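Local coordinates for protein putative methylthioribose-1-phosphate isomerase (Pyrococcus horikoshii OT3, PDB 6A34) that probably catalyses the interconversion of methylthioribose-1-phosphate and methylthioribulose-1-phosphate in the methionine salvage pathway, at residues Glu9-Pro14 / Val183-His188; Asn111-Leu116 / Gln134-Ile139; Glu160-Thr165 / Leu193-Leu198; Val250-Phe255 / Thr326-Leu331. All blocks are in the same frame, centred on the assembly; numbering follows the deposited sequence.

Interaction 1 (Glu9-Pro14 / Val183-His188)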
# COMPACT_ATOMS: atom_id res chain seq x y z
N GLU A 9 -7.30 25.26 -21.42
CA GLU A 9 -7.95 25.82 -20.25
C GLU A 9 -7.94 24.84 -19.07
O GLU A 9 -8.17 25.27 -17.94
CB GLU A 9 -9.38 26.26 -20.57
CG GLU A 9 -9.45 27.49 -21.46
CD GLU A 9 -10.84 27.84 -21.95
OE1 GLU A 9 -11.59 26.93 -22.32
OE2 GLU A 9 -11.16 29.04 -21.98
N LEU A 10 -7.71 23.53 -19.33
CA LEU A 10 -7.83 22.46 -18.31
C LEU A 10 -6.47 22.08 -17.71
O LEU A 10 -6.39 21.63 -16.57
CB LEU A 10 -8.51 21.25 -18.95
CG LEU A 10 -10.01 21.41 -19.22
CD1 LEU A 10 -10.54 20.20 -19.94
CD2 LEU A 10 -10.80 21.67 -17.94
N THR A 11 -5.38 22.26 -18.47
CA THR A 11 -4.05 21.87 -18.00
C THR A 11 -3.01 22.86 -18.53
O THR A 11 -3.22 23.47 -19.56
CB THR A 11 -3.67 20.46 -18.48
OG1 THR A 11 -2.48 20.07 -17.79
CG2 THR A 11 -3.45 20.40 -19.98
N LYS A 12 -1.88 22.94 -17.83
CA LYS A 12 -0.74 23.71 -18.26
C LYS A 12 0.32 22.80 -18.87
O LYS A 12 1.31 23.26 -19.38
CB LYS A 12 -0.13 24.47 -17.07
CG LYS A 12 -0.96 25.63 -16.56
CD LYS A 12 -0.47 26.13 -15.19
CE LYS A 12 -1.51 26.96 -14.46
NZ LYS A 12 -1.64 26.56 -13.04
N LEU A 13 0.09 21.49 -18.80
CA LEU A 13 1.00 20.51 -19.34
C LEU A 13 0.90 20.51 -20.86
O LEU A 13 -0.21 20.62 -21.41
CB LEU A 13 0.63 19.12 -18.80
CG LEU A 13 0.96 18.85 -17.34
CD1 LEU A 13 0.35 17.53 -16.89
CD2 LEU A 13 2.46 18.84 -17.08
N PRO A 14 2.02 20.26 -21.56
CA PRO A 14 1.99 19.91 -22.98
C PRO A 14 1.42 18.50 -23.14
O PRO A 14 1.31 17.75 -22.15
CB PRO A 14 3.46 19.85 -23.39
CG PRO A 14 4.13 19.37 -22.11
CD PRO A 14 3.37 20.06 -20.99
N VAL A 183 -11.73 14.48 -15.90
CA VAL A 183 -12.90 14.71 -15.06
C VAL A 183 -12.52 15.66 -13.94
O VAL A 183 -13.23 16.61 -13.69
CB VAL A 183 -13.49 13.39 -14.51
CG1 VAL A 183 -14.53 13.63 -13.45
CG2 VAL A 183 -14.08 12.56 -15.64
N VAL A 184 -11.42 15.36 -13.25
CA VAL A 184 -10.97 16.17 -12.13
C VAL A 184 -10.47 17.54 -12.62
O VAL A 184 -10.62 18.54 -11.89
CB VAL A 184 -9.94 15.44 -11.26
CG1 VAL A 184 -10.53 14.19 -10.63
CG2 VAL A 184 -8.67 15.10 -12.02
N ARG A 185 -9.94 17.63 -13.84
CA ARG A 185 -9.53 18.97 -14.37
C ARG A 185 -10.78 19.84 -14.63
O ARG A 185 -10.84 20.97 -14.22
CB ARG A 185 -8.62 18.80 -15.58
CG ARG A 185 -7.19 18.45 -15.19
CD ARG A 185 -6.35 18.06 -16.39
NE ARG A 185 -4.93 18.06 -16.03
CZ ARG A 185 -4.25 16.99 -15.65
NH1 ARG A 185 -4.77 15.79 -15.80
NH2 ARG A 185 -3.04 17.14 -15.11
N VAL A 186 -11.83 19.26 -15.22
CA VAL A 186 -13.04 20.01 -15.44
C VAL A 186 -13.64 20.43 -14.09
O VAL A 186 -14.05 21.58 -13.92
CB VAL A 186 -14.04 19.22 -16.28
CG1 VAL A 186 -15.38 19.91 -16.32
CG2 VAL A 186 -13.53 18.99 -17.69
N MET A 187 -13.69 19.50 -13.13
CA MET A 187 -14.23 19.78 -11.83
C MET A 187 -13.44 20.93 -11.18
O MET A 187 -14.02 21.79 -10.52
CB MET A 187 -14.20 18.54 -10.92
CG MET A 187 -15.20 17.49 -11.33
SD MET A 187 -15.26 16.07 -10.21
CE MET A 187 -15.91 16.83 -8.72
N HIS A 188 -12.11 20.91 -11.34
CA HIS A 188 -11.24 21.91 -10.68
C HIS A 188 -11.53 23.31 -11.24
O HIS A 188 -11.69 24.27 -10.50
CB HIS A 188 -9.76 21.53 -10.81
CG HIS A 188 -8.82 22.57 -10.32
ND1 HIS A 188 -8.65 22.84 -8.98
CD2 HIS A 188 -8.01 23.43 -10.97
CE1 HIS A 188 -7.76 23.80 -8.82
NE2 HIS A 188 -7.37 24.19 -10.02
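Arg-185 extends from its helix along the turn that follows Leu-10, and its aliphatic portion lies against that leucine's carbonyl, with Arg-185 CG 3.6 Å from Leu-10 O. The same oxygen sits at the edge of the guanidinium, near its plane, yet no hydrogen bond crosses between the two segments. An extended chain, with CG anti to the carbonyl carbon (chi1 -78°), carries the charged group past Leu-10. Arg-185 NE comes 3.6 Å from Thr-11 OG1, which is no hydrogen bond. Leu-13 CD1 meets Arg-185 NH2 at 3.8 Å, the two side chains running roughly perpendicular. Next along the helix, Leu-10 CD2 rests on the backbone at Val-186 CA, 3.7 Å away, and touches Val-186 CG2 at 3.8 Å.

What fixes these groups are acceptors from outside the two segments. Asp-218 OD2 forms a salt bridge with Arg-185 NE and a hydrogen bond with Thr-11 OG1, while Glu-214 and the carbonyl of Leu-177 hold NH2 and NH1, so each of the three nitrogens has a partner. The loop is also shaped from within: Leu-13 N donates to Thr-11 OG1 over 3.1 Å (165°), an ST turn.

Leu-10 and Val-186 reach Leu-148 and Ala-155 of helix 125-157, Leu-13 packs on Trp-213 of helix 206-217, and the far side of helix 180-189 faces strand 193-199 through Met-187 and Leu-193.

Interaction 2 (Asn111-Leu116 / Gln134-Ile139)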
# COMPACT_ATOMS: atom_id res chain seq x y z
N ASN A 111 -1.47 -0.54 -37.37
CA ASN A 111 -2.29 -1.23 -38.34
C ASN A 111 -3.26 -0.29 -39.06
O ASN A 111 -3.60 -0.52 -40.21
CB ASN A 111 -3.09 -2.36 -37.69
CG ASN A 111 -2.55 -3.70 -38.13
OD1 ASN A 111 -1.58 -4.20 -37.56
ND2 ASN A 111 -3.13 -4.22 -39.20
N ARG A 112 -3.80 0.69 -38.35
CA ARG A 112 -4.68 1.70 -38.92
C ARG A 112 -3.96 2.47 -40.05
O ARG A 112 -4.57 2.79 -41.07
CB ARG A 112 -5.11 2.67 -37.82
CG ARG A 112 -6.03 3.79 -38.27
CD ARG A 112 -6.56 4.60 -37.10
NE ARG A 112 -7.20 5.84 -37.51
CZ ARG A 112 -7.87 6.61 -36.69
NH1 ARG A 112 -7.88 6.31 -35.40
NH2 ARG A 112 -8.53 7.67 -37.15
N ILE A 113 -2.67 2.76 -39.85
CA ILE A 113 -1.89 3.53 -40.83
C ILE A 113 -1.44 2.62 -41.99
O ILE A 113 -1.69 2.93 -43.14
CB ILE A 113 -0.73 4.23 -40.13
CG1 ILE A 113 -1.28 5.26 -39.14
CG2 ILE A 113 0.23 4.82 -41.17
CD1 ILE A 113 -0.22 6.04 -38.43
N LYS A 114 -0.76 1.52 -41.65
CA LYS A 114 -0.47 0.40 -42.55
C LYS A 114 -1.65 0.15 -43.52
O LYS A 114 -1.45 0.18 -44.74
CB LYS A 114 -0.14 -0.82 -41.68
CG LYS A 114 -0.14 -2.17 -42.37
CD LYS A 114 1.06 -2.43 -43.25
CE LYS A 114 1.41 -3.90 -43.34
NZ LYS A 114 2.57 -4.10 -44.23
N LYS A 115 -2.86 -0.05 -42.99
CA LYS A 115 -4.02 -0.42 -43.79
C LYS A 115 -4.41 0.75 -44.71
O LYS A 115 -4.78 0.53 -45.85
CB LYS A 115 -5.23 -0.78 -42.91
CG LYS A 115 -6.19 -1.83 -43.48
CD LYS A 115 -6.06 -2.08 -44.99
CE LYS A 115 -6.74 -3.34 -45.49
NZ LYS A 115 -8.01 -3.01 -46.18
N LEU A 116 -4.35 1.98 -44.21
CA LEU A 116 -4.64 3.19 -45.04
C LEU A 116 -3.65 3.28 -46.22
O LEU A 116 -4.05 3.60 -47.31
CB LEU A 116 -4.55 4.43 -44.15
CG LEU A 116 -4.87 5.75 -44.82
CD1 LEU A 116 -6.37 5.88 -45.03
CD2 LEU A 116 -4.33 6.91 -44.00
N GLN A 134 -1.35 12.74 -41.68
CA GLN A 134 -2.66 13.16 -41.31
C GLN A 134 -3.27 12.14 -40.33
O GLN A 134 -3.88 12.52 -39.34
CB GLN A 134 -3.54 13.36 -42.55
CG GLN A 134 -5.00 13.67 -42.22
CD GLN A 134 -5.83 13.96 -43.44
OE1 GLN A 134 -6.06 15.11 -43.80
NE2 GLN A 134 -6.28 12.90 -44.09
N GLU A 135 -3.16 10.86 -40.67
CA GLU A 135 -3.62 9.77 -39.88
C GLU A 135 -3.00 9.78 -38.47
O GLU A 135 -3.73 9.55 -37.51
CB GLU A 135 -3.33 8.42 -40.55
CG GLU A 135 -4.38 7.37 -40.25
CD GLU A 135 -5.83 7.75 -40.56
OE1 GLU A 135 -6.04 8.78 -41.24
OE2 GLU A 135 -6.75 7.00 -40.13
N ALA A 136 -1.69 10.04 -38.34
CA ALA A 136 -1.03 10.06 -37.04
C ALA A 136 -1.61 11.20 -36.18
O ALA A 136 -1.84 11.01 -34.99
CB ALA A 136 0.46 10.17 -37.20
N TYR A 137 -1.93 12.35 -36.80
CA TYR A 137 -2.51 13.44 -36.05
C TYR A 137 -3.93 13.06 -35.60
O TYR A 137 -4.37 13.46 -34.52
CB TYR A 137 -2.53 14.76 -36.82
CG TYR A 137 -1.22 15.51 -36.78
CD1 TYR A 137 -0.70 16.00 -35.59
CD2 TYR A 137 -0.49 15.75 -37.94
CE1 TYR A 137 0.50 16.69 -35.54
CE2 TYR A 137 0.70 16.45 -37.91
CZ TYR A 137 1.20 16.90 -36.71
OH TYR A 137 2.37 17.58 -36.66
N LYS A 138 -4.64 12.33 -36.45
CA LYS A 138 -6.00 11.91 -36.17
C LYS A 138 -6.02 10.98 -34.94
O LYS A 138 -6.91 11.09 -34.15
CB LYS A 138 -6.60 11.21 -37.39
CG LYS A 138 -7.47 12.04 -38.31
CD LYS A 138 -8.13 11.10 -39.33
CE LYS A 138 -8.88 11.76 -40.47
NZ LYS A 138 -9.23 10.73 -41.48
N ILE A 139 -5.07 10.06 -34.85
CA ILE A 139 -4.97 9.13 -33.75
C ILE A 139 -4.80 9.92 -32.45
O ILE A 139 -5.54 9.72 -31.49
CB ILE A 139 -3.86 8.10 -34.00
CG1 ILE A 139 -4.22 7.19 -35.18
CG2 ILE A 139 -3.56 7.27 -32.74
CD1 ILE A 139 -3.04 6.41 -35.74
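An antiparallel helical hairpin, helix 104-119 followed by helix 125-157, is joined here by a salt bridge between Arg-112 and Glu-135, with short axis segments 10.2 Å apart and directed at 151° to each other. Arg-112 NE donates to Glu-135 OE2 over 2.9 Å in a nearly straight bond (166°). The oxygen lies close to the guanidinium plane and is approached on its anti side, somewhat out of the carboxylate plane; the two flat groups are turned 67° apart. Arg-112 is fully stretched, whereas Glu-135 bends at its second torsion to bring the carboxylate back across it.

Over one face of the guanidinium lies Ile-139, its CG1 3.8 Å from Arg-112 NH1. The other carboxylate oxygen, Glu-135 OE1, has the methyl Leu-116 CD2 at 3.7 Å and a long ion pair with Lys-138 NZ in its own helix. Arg-112 NH1 has a second anionic partner in Glu-142, two turns beyond Glu-135, so the arginine's charge is probably shared between two carboxylates.

Beneath this polar layer Ile-113 CD1 meets Ile-139 CD1 at 3.9 Å, and Ile-113 CG1 slides past the methylene Glu-135 CG at the same separation. Leu-70 and Ala-71 of helix 59-76 cover that apolar side. An apolar seam with ion pairs along one side thus joins this antiparallel helix pair, in the helical part of the eIF-2B-like fold.

Interaction 3 (Glu160-Thr165 / Leu193-Leu198)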
# COMPACT_ATOMS: atom_id res chain seq x y z
N GLU A 160 -19.68 17.68 -6.05
CA GLU A 160 -18.70 18.59 -5.53
C GLU A 160 -18.19 18.03 -4.21
O GLU A 160 -18.96 17.47 -3.42
CB GLU A 160 -19.24 19.96 -5.09
CG GLU A 160 -20.28 20.56 -6.00
CD GLU A 160 -20.40 22.07 -5.83
OE1 GLU A 160 -21.00 22.71 -6.73
OE2 GLU A 160 -19.86 22.59 -4.79
N GLY A 161 -16.90 18.24 -3.97
CA GLY A 161 -16.31 17.97 -2.70
C GLY A 161 -15.02 17.23 -2.87
O GLY A 161 -14.23 17.57 -3.71
N ASN A 162 -14.91 16.15 -2.12
CA ASN A 162 -13.72 15.40 -1.96
C ASN A 162 -13.88 14.11 -2.77
O ASN A 162 -14.78 13.29 -2.52
CB ASN A 162 -13.48 15.16 -0.46
CG ASN A 162 -13.41 16.44 0.35
OD1 ASN A 162 -13.12 17.52 -0.17
ND2 ASN A 162 -13.66 16.32 1.65
N ILE A 163 -13.00 13.96 -3.75
CA ILE A 163 -12.93 12.81 -4.63
C ILE A 163 -11.66 12.01 -4.31
O ILE A 163 -10.65 12.60 -3.97
CB ILE A 163 -12.88 13.27 -6.10
CG1 ILE A 163 -14.00 14.26 -6.42
CG2 ILE A 163 -12.88 12.05 -7.00
CD1 ILE A 163 -15.39 13.73 -6.11
N LEU A 164 -11.73 10.69 -4.48
CA LEU A 164 -10.54 9.81 -4.27
C LEU A 164 -10.31 8.98 -5.55
O LEU A 164 -11.22 8.56 -6.22
CB LEU A 164 -10.76 9.05 -2.95
CG LEU A 164 -10.13 7.69 -2.61
CD1 LEU A 164 -9.34 7.00 -3.69
CD2 LEU A 164 -9.35 7.75 -1.31
N THR A 165 -9.04 8.83 -5.91
CA THR A 165 -8.69 8.03 -7.07
C THR A 165 -7.45 7.20 -6.74
O THR A 165 -6.92 7.22 -5.60
CB THR A 165 -8.52 8.89 -8.33
OG1 THR A 165 -8.53 8.08 -9.51
CG2 THR A 165 -7.28 9.73 -8.30
N LEU A 193 -14.04 20.79 -7.30
CA LEU A 193 -13.09 19.87 -6.69
C LEU A 193 -12.36 20.52 -5.52
O LEU A 193 -11.38 21.26 -5.71
CB LEU A 193 -12.08 19.40 -7.74
CG LEU A 193 -11.02 18.45 -7.20
CD1 LEU A 193 -11.62 17.09 -6.94
CD2 LEU A 193 -9.86 18.34 -8.17
N LYS A 194 -12.79 20.17 -4.29
CA LYS A 194 -12.22 20.77 -3.10
C LYS A 194 -10.95 20.03 -2.72
O LYS A 194 -10.07 20.61 -2.09
CB LYS A 194 -13.19 20.73 -1.91
CG LYS A 194 -14.52 21.42 -2.16
CD LYS A 194 -14.40 22.88 -2.66
CE LYS A 194 -15.64 23.35 -3.39
NZ LYS A 194 -16.87 22.83 -2.75
N LEU A 195 -10.91 18.74 -3.02
CA LEU A 195 -9.80 17.91 -2.58
C LEU A 195 -9.83 16.62 -3.40
O LEU A 195 -10.89 16.03 -3.57
CB LEU A 195 -9.93 17.62 -1.09
CG LEU A 195 -8.92 16.62 -0.53
CD1 LEU A 195 -7.51 17.18 -0.55
CD2 LEU A 195 -9.27 16.18 0.90
N LEU A 196 -8.65 16.24 -3.90
CA LEU A 196 -8.42 14.99 -4.56
C LEU A 196 -7.50 14.13 -3.70
O LEU A 196 -6.32 14.40 -3.65
CB LEU A 196 -7.79 15.24 -5.93
CG LEU A 196 -7.62 13.99 -6.80
CD1 LEU A 196 -8.94 13.26 -6.98
CD2 LEU A 196 -7.03 14.34 -8.15
N TRP A 197 -8.04 13.06 -3.10
CA TRP A 197 -7.20 12.03 -2.48
C TRP A 197 -6.56 11.18 -3.58
O TRP A 197 -7.27 10.71 -4.51
CB TRP A 197 -8.01 11.10 -1.57
CG TRP A 197 -8.67 11.79 -0.43
CD1 TRP A 197 -9.95 12.21 -0.38
CD2 TRP A 197 -8.07 12.13 0.83
NE1 TRP A 197 -10.20 12.77 0.85
CE2 TRP A 197 -9.07 12.73 1.60
CE3 TRP A 197 -6.79 11.97 1.38
CZ2 TRP A 197 -8.85 13.15 2.91
CZ3 TRP A 197 -6.56 12.41 2.66
CH2 TRP A 197 -7.58 13.00 3.42
N LEU A 198 -5.26 10.93 -3.42
CA LEU A 198 -4.47 10.08 -4.31
C LEU A 198 -3.86 8.92 -3.54
O LEU A 198 -2.97 9.14 -2.71
CB LEU A 198 -3.34 10.91 -4.93
CG LEU A 198 -3.79 12.10 -5.75
CD1 LEU A 198 -2.56 12.89 -6.23
CD2 LEU A 198 -4.66 11.64 -6.91
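The carbonyl oxygen Ile-163 O accepts a bond from Trp-197 N at 2.8 Å, nearly along the C=O axis, and Leu-196 CA adds a weaker CA-H...O contact. The parallel pairing repeats, with Ile-163 N donating to Leu-195 O at 3.0 Å and Thr-165 N to Trp-197 O at 2.9 Å. The register slips by one residue between Gly-161 and Asn-162, a beta bulge, and Lys-194 N reaches Gly-161 O from above the carbonyl plane.

On one face, Ile-163 CG1 touches Leu-193 CD1 at 3.7 Å, and Thr-165 CG2 lies beside Leu-198 CD2 at 3.5 Å, both side chains pointing the same way; helices 180-189 and 206-217 cover this face. On the other, Leu-164 CD2 packs on Trp-197 CB at 3.6 Å, and Asn-162 OD1 lies against Leu-195 CB at 3.3 Å. Trp-197 NE1 is hydrogen-bonded to Phe-238 O, to which Asn-162 ND2 also makes a weak bond; ND2 bonds a hexane-1,6-diol too, probably from the crystallisation liquor. A valine at Asn-162 would probably leave Phe-238 O without its weak second donor.

Helix 180-189 links the two parallel strands in a beta-alpha-beta crossover of the Rossmann-like sheet. Thr-165 OG1 is hydrogen-bonded to Ile-243 O of strand 241-244, the neighbour on the other side, and Thr-165 lies about 7 Å, side chain to side chain, from Cys-167, a predicted transition-state stabiliser. The chemistry is thus mainly backbone pairing in a largely apolar setting, its few polar side-chain atoms bonded mostly to backbone carbonyls, with a long, weak Glu-160 to Lys-194 ion pair at the exposed end.

Interaction 4 (Val250-Phe255 / Thr326-Leu331)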
# COMPACT_ATOMS: atom_id res chain seq x y z
N VAL A 250 -15.54 -5.35 -19.56
CA VAL A 250 -16.13 -6.37 -20.38
C VAL A 250 -17.67 -6.17 -20.43
O VAL A 250 -18.18 -5.17 -19.94
CB VAL A 250 -15.69 -7.75 -19.89
CG1 VAL A 250 -14.17 -7.93 -19.95
CG2 VAL A 250 -16.18 -8.02 -18.49
N ALA A 251 -18.40 -7.11 -21.03
CA ALA A 251 -19.76 -6.89 -21.55
C ALA A 251 -20.78 -6.67 -20.43
O ALA A 251 -21.80 -6.01 -20.66
CB ALA A 251 -20.20 -8.04 -22.43
N ASN A 252 -20.55 -7.26 -19.25
CA ASN A 252 -21.50 -7.15 -18.15
C ASN A 252 -21.09 -6.00 -17.22
O ASN A 252 -21.68 -5.82 -16.19
CB ASN A 252 -21.58 -8.44 -17.34
CG ASN A 252 -20.30 -8.71 -16.56
OD1 ASN A 252 -19.26 -8.10 -16.82
ND2 ASN A 252 -20.35 -9.66 -15.65
N GLY A 253 -20.02 -5.28 -17.56
CA GLY A 253 -19.58 -4.14 -16.77
C GLY A 253 -18.46 -4.46 -15.78
O GLY A 253 -17.86 -3.52 -15.26
N ASP A 254 -18.18 -5.75 -15.53
CA ASP A 254 -16.97 -6.12 -14.74
C ASP A 254 -15.80 -5.42 -15.42
O ASP A 254 -15.80 -5.25 -16.64
CB ASP A 254 -16.73 -7.64 -14.67
CG ASP A 254 -17.84 -8.46 -14.04
OD1 ASP A 254 -18.77 -7.87 -13.47
OD2 ASP A 254 -17.80 -9.71 -14.18
N PHE A 255 -14.82 -4.96 -14.63
CA PHE A 255 -13.64 -4.36 -15.24
C PHE A 255 -12.37 -4.71 -14.47
O PHE A 255 -12.39 -4.93 -13.25
CB PHE A 255 -13.80 -2.84 -15.40
CG PHE A 255 -13.82 -2.06 -14.12
CD1 PHE A 255 -14.92 -2.08 -13.28
CD2 PHE A 255 -12.75 -1.25 -13.76
CE1 PHE A 255 -14.93 -1.36 -12.10
CE2 PHE A 255 -12.78 -0.53 -12.58
CZ PHE A 255 -13.85 -0.60 -11.74
N THR A 326 -13.04 -6.06 -10.72
CA THR A 326 -14.07 -5.54 -9.90
C THR A 326 -15.42 -5.94 -10.50
O THR A 326 -15.68 -5.58 -11.66
CB THR A 326 -13.93 -4.00 -9.83
OG1 THR A 326 -12.71 -3.68 -9.15
CG2 THR A 326 -15.13 -3.35 -9.16
N PRO A 327 -16.27 -6.72 -9.78
CA PRO A 327 -17.62 -7.06 -10.25
C PRO A 327 -18.48 -5.80 -10.45
O PRO A 327 -18.37 -4.83 -9.66
CB PRO A 327 -18.20 -7.97 -9.13
CG PRO A 327 -16.96 -8.54 -8.42
CD PRO A 327 -15.97 -7.39 -8.50
N HIS A 328 -19.33 -5.82 -11.50
CA HIS A 328 -20.08 -4.65 -11.98
C HIS A 328 -21.01 -4.07 -10.91
O HIS A 328 -21.26 -2.90 -10.93
CB HIS A 328 -20.87 -4.95 -13.26
CG HIS A 328 -21.87 -6.04 -13.10
ND1 HIS A 328 -23.15 -5.81 -12.58
CD2 HIS A 328 -21.78 -7.36 -13.37
CE1 HIS A 328 -23.80 -6.97 -12.52
NE2 HIS A 328 -22.97 -7.94 -13.00
N LYS A 329 -21.48 -4.89 -9.97
CA LYS A 329 -22.46 -4.48 -8.99
C LYS A 329 -21.94 -3.38 -8.04
O LYS A 329 -22.76 -2.63 -7.41
CB LYS A 329 -22.92 -5.70 -8.18
CG LYS A 329 -21.89 -6.31 -7.25
CD LYS A 329 -22.48 -7.35 -6.30
CE LYS A 329 -21.47 -7.92 -5.33
NZ LYS A 329 -22.13 -8.65 -4.21
N TYR A 330 -20.63 -3.27 -7.90
CA TYR A 330 -19.99 -2.22 -7.13
C TYR A 330 -20.02 -0.87 -7.87
O TYR A 330 -19.73 0.17 -7.25
CB TYR A 330 -18.55 -2.64 -6.80
CG TYR A 330 -18.46 -3.85 -5.89
CD1 TYR A 330 -18.76 -3.71 -4.55
CD2 TYR A 330 -18.08 -5.09 -6.33
CE1 TYR A 330 -18.75 -4.79 -3.68
CE2 TYR A 330 -18.00 -6.18 -5.46
CZ TYR A 330 -18.35 -6.03 -4.13
OH TYR A 330 -18.34 -7.05 -3.21
N LEU A 331 -20.34 -0.85 -9.18
CA LEU A 331 -20.30 0.41 -9.97
C LEU A 331 -21.61 1.19 -9.82
O LEU A 331 -22.67 0.66 -10.01
CB LEU A 331 -20.04 0.13 -11.44
CG LEU A 331 -18.62 -0.23 -11.83
CD1 LEU A 331 -18.56 -0.85 -13.22
CD2 LEU A 331 -17.73 0.99 -11.78
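Phe-255 and Thr-326 form an antiparallel hydrogen-bonded pair, with Thr-326 N to Phe-255 O at 2.8 Å and Phe-255 N to Thr-326 O at 3.2 Å, just after a type I turn spanning Val-250 to Gly-253. Asp-254 joins the two loops: its OD1 accepts from His-328 N at 2.9 Å, on the anti side and somewhat out of the carboxylate plane. That oxygen also lies at the edge of the imidazole, 3.1 Å from His-328 CD2, the carboxylate and ring being only 11° from coplanar. The other oxygen, Asp-254 OD2, takes a bond from Asn-252 ND2, arriving from above the carboxylate plane, and another from Gly-291 N. Asn-252 OD1 in turn accepts from Asp-254 N, an Asx turn.

The bridge places strand 323-326 beside strand 255-258, the second strand of the hairpin with 248-250, as an outermost strand within this chain of a small mixed sheet. With an alanine at Asp-254, His-328 N and Gly-291 N would probably both lose their acceptor, and the Asn-252 amide would be less firmly fixed in rotation.

His-328 CG, placed between the backbone N and the carbonyl carbon (chi1 60°), brings the ring near Asn-252 O. A CB on Gly-253 would crowd His-328 CB; Gly-253 O meets Leu-331 CD1 at 3.4 Å. Phe-255 CE1 touches Thr-326 CG2 at 3.6 Å and Leu-331 CD2 at 3.7 Å. Phe-255 also packs on Phe-275 and Ala-277 and lies about 4 Å, side chain to side chain, from Asn-257, a predicted substrate-binding residue. Pro-327 packs on Gln-235 of the second subunit.

In the fold
Starting from the N terminus, interaction 1 closes a long loop by bringing residues 9-14 back to helix 180-189. Interaction 2, the hairpin of helices 104-119 and 125-157, lies wholly within that loop, about 27 Å away between centres. Interaction 3 begins inside it and ends beyond it, so interactions 1 and 3 cross; they also touch, Met-187 CE lying 3.9 Å from Ile-163 CG1, because helix 180-189 connects the two strands of interaction 3. Interaction 4 follows in series and joins the end of strand 323-326 and the loop after it to the turn leading into strand 255-258 of the small sheet. Interactions 2 and 3 lie on opposite sides of the chain's centre.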